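PDB 6BA9: iron aquisition yersiniabactin synthesis enzyme, YbtT from Escherichia coli, which acts as a low-specificity type II thioesterase that maintains production of the metallophore yersiniabactin by a mixed peptide synthetase and polyketide synthase pathway. Local coordinates for residues A[82-87]-A[101-106]; A[208-211]-A[215-218]. The protein carries 1 engineered substitution. One frame throughout, in Å; residues are numbered along the deposited sequence.

Contact 1: A[82-87]-A[101-106]; sequences TPLLLA and RLLEQR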
loop_
_atom_site.group_PDB
_atom_site.type_symbol
_atom_site.label_atom_id
_atom_site.label_comp_id
_atom_site.label_asym_id
_atom_site.label_seq_id
_atom_site.Cartn_x
_atom_site.Cartn_y
_atom_site.Cartn_z
ATOM N N THR A 82 -3.965 -15.843 -14.219
ATOM C CA THR A 82 -4.732 -14.730 -13.666
ATOM C C THR A 82 -3.941 -13.438 -13.832
ATOM O O THR A 82 -2.802 -13.367 -13.355
ATOM C CB THR A 82 -4.985 -14.983 -12.191
ATOM O OG1 THR A 82 -5.895 -16.081 -12.050
ATOM C CG2 THR A 82 -5.565 -13.731 -11.486
ATOM N N PRO A 83 -4.477 -12.403 -14.486
ATOM C CA PRO A 83 -3.788 -11.103 -14.494
ATOM C C PRO A 83 -3.766 -10.504 -13.096
ATOM O O PRO A 83 -4.816 -10.181 -12.544
ATOM C CB PRO A 83 -4.639 -10.245 -15.439
ATOM C CG PRO A 83 -5.486 -11.181 -16.196
ATOM C CD PRO A 83 -5.675 -12.397 -15.351
ATOM N N LEU A 84 -2.573 -10.344 -12.534
ATOM C CA LEU A 84 -2.392 -9.858 -11.171
ATOM C C LEU A 84 -1.985 -8.395 -11.210
ATOM O O LEU A 84 -1.028 -8.016 -11.903
ATOM C CB LEU A 84 -1.316 -10.671 -10.453
ATOM C CG LEU A 84 -0.957 -10.175 -9.045
ATOM C CD1 LEU A 84 -2.104 -10.378 -8.060
ATOM C CD2 LEU A 84 0.281 -10.880 -8.545
ATOM N N LEU A 85 -2.711 -7.575 -10.460
ATOM C CA LEU A 85 -2.368 -6.176 -10.235
ATOM C C LEU A 85 -2.030 -5.975 -8.764
ATOM O O LEU A 85 -2.811 -6.364 -7.890
ATOM C CB LEU A 85 -3.544 -5.273 -10.622
ATOM C CG LEU A 85 -4.030 -5.385 -12.077
ATOM C CD1 LEU A 85 -5.317 -4.591 -12.260
ATOM C CD2 LEU A 85 -2.971 -4.872 -13.018
ATOM N N LEU A 86 -0.867 -5.402 -8.485
ATOM C CA LEU A 86 -0.454 -5.098 -7.119
ATOM C C LEU A 86 -0.558 -3.605 -6.894
ATOM O O LEU A 86 -0.066 -2.830 -7.713
ATOM C CB LEU A 86 0.998 -5.500 -6.885
ATOM C CG LEU A 86 1.253 -6.978 -6.699
ATOM C CD1 LEU A 86 2.759 -7.260 -6.826
ATOM C CD2 LEU A 86 0.751 -7.408 -5.340
ATOM N N ALA A 87 -1.203 -3.198 -5.810
ATOM C CA ALA A 87 -1.368 -1.791 -5.474
ATOM C C ALA A 87 -1.018 -1.562 -4.009
ATOM O O ALA A 87 -1.154 -2.457 -3.173
ATOM C CB ALA A 87 -2.802 -1.339 -5.701
ATOM N N ARG A 101 8.854 -6.718 -7.165
ATOM C CA ARG A 101 10.252 -7.034 -7.470
ATOM C C ARG A 101 10.489 -8.536 -7.385
ATOM O O ARG A 101 11.052 -9.143 -8.306
ATOM C CB ARG A 101 11.160 -6.271 -6.514
ATOM C CG ARG A 101 12.659 -6.477 -6.664
ATOM C CD ARG A 101 13.462 -5.274 -6.073
ATOM N NE ARG A 101 14.770 -5.719 -5.605
ATOM C CZ ARG A 101 15.285 -5.495 -4.395
ATOM N NH1 ARG A 101 14.628 -4.787 -3.485
ATOM N NH2 ARG A 101 16.491 -5.975 -4.100
ATOM N N LEU A 102 10.033 -9.163 -6.299
ATOM C CA LEU A 102 10.240 -10.601 -6.138
ATOM C C LEU A 102 9.494 -11.395 -7.205
ATOM O O LEU A 102 10.043 -12.344 -7.776
ATOM C CB LEU A 102 9.792 -11.040 -4.742
ATOM C CG LEU A 102 10.610 -10.468 -3.578
ATOM C CD1 LEU A 102 9.987 -10.791 -2.255
ATOM C CD2 LEU A 102 12.069 -10.975 -3.599
ATOM N N LEU A 103 8.244 -11.042 -7.496
ATOM C CA LEU A 103 7.456 -11.797 -8.462
ATOM C C LEU A 103 8.020 -11.661 -9.868
ATOM O O LEU A 103 8.071 -12.643 -10.629
ATOM C CB LEU A 103 6.001 -11.357 -8.432
ATOM C CG LEU A 103 5.294 -11.700 -7.132
ATOM C CD1 LEU A 103 3.889 -11.162 -7.218
ATOM C CD2 LEU A 103 5.277 -13.193 -6.854
ATOM N N GLU A 104 8.444 -10.451 -10.232
ATOM C CA GLU A 104 9.053 -10.230 -11.543
ATOM C C GLU A 104 10.332 -11.041 -11.684
ATOM O O GLU A 104 10.546 -11.696 -12.718
ATOM C CB GLU A 104 9.319 -8.725 -11.729
ATOM C CG GLU A 104 9.794 -8.321 -13.092
ATOM C CD GLU A 104 9.891 -6.806 -13.201
ATOM O OE1 GLU A 104 8.934 -6.111 -12.787
ATOM O OE2 GLU A 104 10.940 -6.342 -13.657
ATOM N N GLN A 105 11.184 -11.036 -10.645
ATOM C CA GLN A 105 12.436 -11.788 -10.665
ATOM C C GLN A 105 12.184 -13.280 -10.808
ATOM O O GLN A 105 12.985 -14.003 -11.420
ATOM C CB GLN A 105 13.206 -11.572 -9.368
ATOM C CG GLN A 105 13.797 -10.198 -9.149
ATOM C CD GLN A 105 14.282 -10.031 -7.716
ATOM O OE1 GLN A 105 14.134 -10.937 -6.885
ATOM N NE2 GLN A 105 14.858 -8.877 -7.417
ATOM N N ARG A 106 11.116 -13.776 -10.199
ATOM C CA ARG A 106 10.794 -15.195 -10.274
ATOM C C ARG A 106 10.165 -15.597 -11.604
ATOM O O ARG A 106 9.838 -16.779 -11.777
ATOM C CB ARG A 106 9.825 -15.546 -9.132
ATOM C CG ARG A 106 10.459 -15.484 -7.751
ATOM C CD ARG A 106 9.415 -15.564 -6.629
ATOM N NE ARG A 106 10.019 -15.209 -5.343
ATOM C CZ ARG A 106 9.375 -15.212 -4.178
ATOM N NH1 ARG A 106 8.092 -15.558 -4.103
ATOM N NH2 ARG A 106 10.023 -14.850 -3.086
#

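Contact 2: A[208-211]-A[215-218]; sequences AWRQ and HVTG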
loop_
_atom_site.group_PDB
_atom_site.type_symbol
_atom_site.label_atom_id
_atom_site.label_comp_id
_atom_site.label_asym_id
_atom_site.label_seq_id
_atom_site.Cartn_x
_atom_site.Cartn_y
_atom_site.Cartn_z
ATOM N N ALA A 208 9.453 10.975 -8.070
ATOM C CA ALA A 208 10.778 10.380 -7.945
ATOM C C ALA A 208 10.774 8.866 -8.097
ATOM O O ALA A 208 11.846 8.259 -8.288
ATOM C CB ALA A 208 11.372 10.793 -6.611
ATOM N N TRP A 209 9.606 8.232 -8.045
ATOM C CA TRP A 209 9.557 6.800 -8.319
ATOM C C TRP A 209 9.987 6.460 -9.739
ATOM O O TRP A 209 10.315 5.300 -10.019
ATOM C CB TRP A 209 8.155 6.265 -8.083
ATOM C CG TRP A 209 7.821 5.902 -6.644
ATOM C CD1 TRP A 209 7.181 6.677 -5.733
ATOM C CD2 TRP A 209 8.082 4.657 -5.996
ATOM N NE1 TRP A 209 7.035 6.003 -4.546
ATOM C CE2 TRP A 209 7.578 4.752 -4.685
ATOM C CE3 TRP A 209 8.702 3.478 -6.396
ATOM C CZ2 TRP A 209 7.676 3.704 -3.770
ATOM C CZ3 TRP A 209 8.796 2.441 -5.486
ATOM C CH2 TRP A 209 8.280 2.565 -4.193
ATOM N N ARG A 210 9.993 7.434 -10.647
ATOM C CA ARG A 210 10.411 7.143 -12.009
ATOM C C ARG A 210 11.864 6.699 -12.072
ATOM O O ARG A 210 12.260 6.100 -13.076
ATOM C CB ARG A 210 10.146 8.345 -12.922
ATOM C CG ARG A 210 8.655 8.652 -13.110
ATOM C CD ARG A 210 8.385 9.783 -14.118
ATOM N NE ARG A 210 8.968 11.034 -13.655
ATOM C CZ ARG A 210 10.127 11.545 -14.066
ATOM N NH1 ARG A 210 10.829 10.922 -14.997
ATOM N NH2 ARG A 210 10.561 12.674 -13.526
ATOM N N GLN A 211 12.648 6.927 -11.022
ATOM C CA GLN A 211 14.018 6.428 -10.979
ATOM C C GLN A 211 14.067 4.910 -10.901
ATOM O O GLN A 211 15.095 4.307 -11.244
ATOM C CB GLN A 211 14.760 6.996 -9.767
ATOM C CG GLN A 211 14.915 8.518 -9.727
ATOM C CD GLN A 211 15.979 9.001 -10.663
ATOM O OE1 GLN A 211 16.883 8.251 -11.021
ATOM N NE2 GLN A 211 15.884 10.255 -11.064
ATOM N N HIS A 215 8.732 1.372 -16.988
ATOM C CA HIS A 215 7.515 1.515 -17.787
ATOM C C HIS A 215 6.465 2.110 -16.863
ATOM O O HIS A 215 5.766 1.376 -16.149
ATOM C CB HIS A 215 7.076 0.183 -18.378
ATOM C CG HIS A 215 8.110 -0.418 -19.274
ATOM N ND1 HIS A 215 8.752 -1.602 -18.982
ATOM C CD2 HIS A 215 8.649 0.032 -20.429
ATOM C CE1 HIS A 215 9.639 -1.861 -19.930
ATOM N NE2 HIS A 215 9.596 -0.887 -20.816
ATOM N N VAL A 216 6.362 3.435 -16.844
ATOM C CA VAL A 216 5.624 4.114 -15.787
ATOM C C VAL A 216 4.843 5.281 -16.362
ATOM O O VAL A 216 5.315 5.993 -17.254
ATOM C CB VAL A 216 6.577 4.545 -14.661
ATOM C CG1 VAL A 216 7.636 5.493 -15.175
ATOM C CG2 VAL A 216 5.807 5.154 -13.494
ATOM N N THR A 217 3.638 5.463 -15.851
ATOM C CA THR A 217 2.758 6.568 -16.184
ATOM C C THR A 217 2.443 7.316 -14.904
ATOM O O THR A 217 2.175 6.692 -13.869
ATOM C CB THR A 217 1.443 6.047 -16.755
ATOM O OG1 THR A 217 1.690 5.274 -17.941
ATOM C CG2 THR A 217 0.503 7.215 -17.097
ATOM N N GLY A 218 2.428 8.641 -14.979
ATOM C CA GLY A 218 2.078 9.482 -13.854
ATOM C C GLY A 218 3.228 10.329 -13.349
ATOM O O GLY A 218 4.296 10.390 -13.974
#

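Contact 1: A[82-87]-A[101-106]
A trans chi1 of 175° sets Leu84 CG beside its carbonyl carbon and puts CD2 against the helix, while Leu86 and Leu103 both carry CG anti to their own carbonyl carbons. The second torsion of Leu103 (chi2 178°) sets CD1 anti to CA, at the far end of the side chain, and this one methyl does all the touching from the helix side. It meets Leu84 CD2 at 3.9 Å, the two side chains crossing at about a right angle, and Leu86 CD1 at 4.1 Å, on a more slanting approach. Leu103 thus reaches both strand residues with one branch, the two leucines lying on the same side of the strand with Leu85 turned to the other face of the sheet. No polar bond crosses the interface. The backbones stay far apart, the CA atoms of Leu84 and Leu103 being 10.4 Å from each other, and three buried leucine branches span that gap by van der Waals contact alone. The arrangement illustrates how a beta-alpha-beta unit of an alpha/beta hydrolase seals a helix onto its sheet: strand 84-89 leads into the turn before helix 91-105, and strand 112-116 completes the crossover. Leu84 also packs on Val18 of strand 16-20, whereas helix 63-77 flanks the contact, Leu74 meeting Leu86 and Ala71 meeting Leu103.

Contact 2: A[208-211]-A[215-218]
Arg210 lays the aliphatic part of its side chain across Val216, CG resting 3.9 Å from Val216 CG1, with the two side chains at about a right angle. The setting is the last strand of the alpha/beta hydrolase sheet, 216-222, and the loop that leads into it after helix 203-207. Within that loop residues 208-211 form a 3-10 turn, closed by a bond from Gln211 N to Ala208 O of 3.1 Å. Arg210 runs outward from this turn in an extended course as far as CD, then bends at chi3 (-62°), which draws the guanidinium end back toward its own side of the contact. There NE forms a salt bridge with Asp207, at the end of helix 203-207, so the charged end is held by the segment's own neighbour and the methylenes are left to do the packing. Val216 offers CG1 from the position between its backbone N and carbonyl carbon. Both side chains also touch Leu192 of the adjacent strand 190-195, which joins the surface contact to the sheet. Trp209, the residue before Arg210, takes a different course: its indole leads away from 215-218, NE1 donates a hydrogen bond to Cys118 O, and the ring meets Phe97 edge-to-face. Further along the edge strand, Gly218 adopts phi 114° and psi -171°, where a CB would collide with Thr217 O; local backbone geometry, not this contact, accounts for the glycine. Its carbonyl O lies 4.1 Å from Arg210 CD, a van der Waals neighbour of the methylene and no hydrogen bond.

Contacts 1 and 2 show one principle, the apolar side-chain packing of connecting segments onto the strands of one sheet, at two depths. Contact 1 is core: it fixes a crossover helix to an inner strand, and its chemistry is wholly hydrocarbon. Contact 2 lies at the surface beside an outermost strand, where a loop turn, rather than a regular helix, covers the sheet and an arginine combines apolar stem with charged end. The centres of contacts 1 and 2 are about 17 Å apart. The nearest atoms of contacts 1 and 2 are about 7 Å apart, so they do not touch. Strands 112-116 and 190-195 separate the two strands involved, and in sequence contact 1 is complete before contact 2 begins.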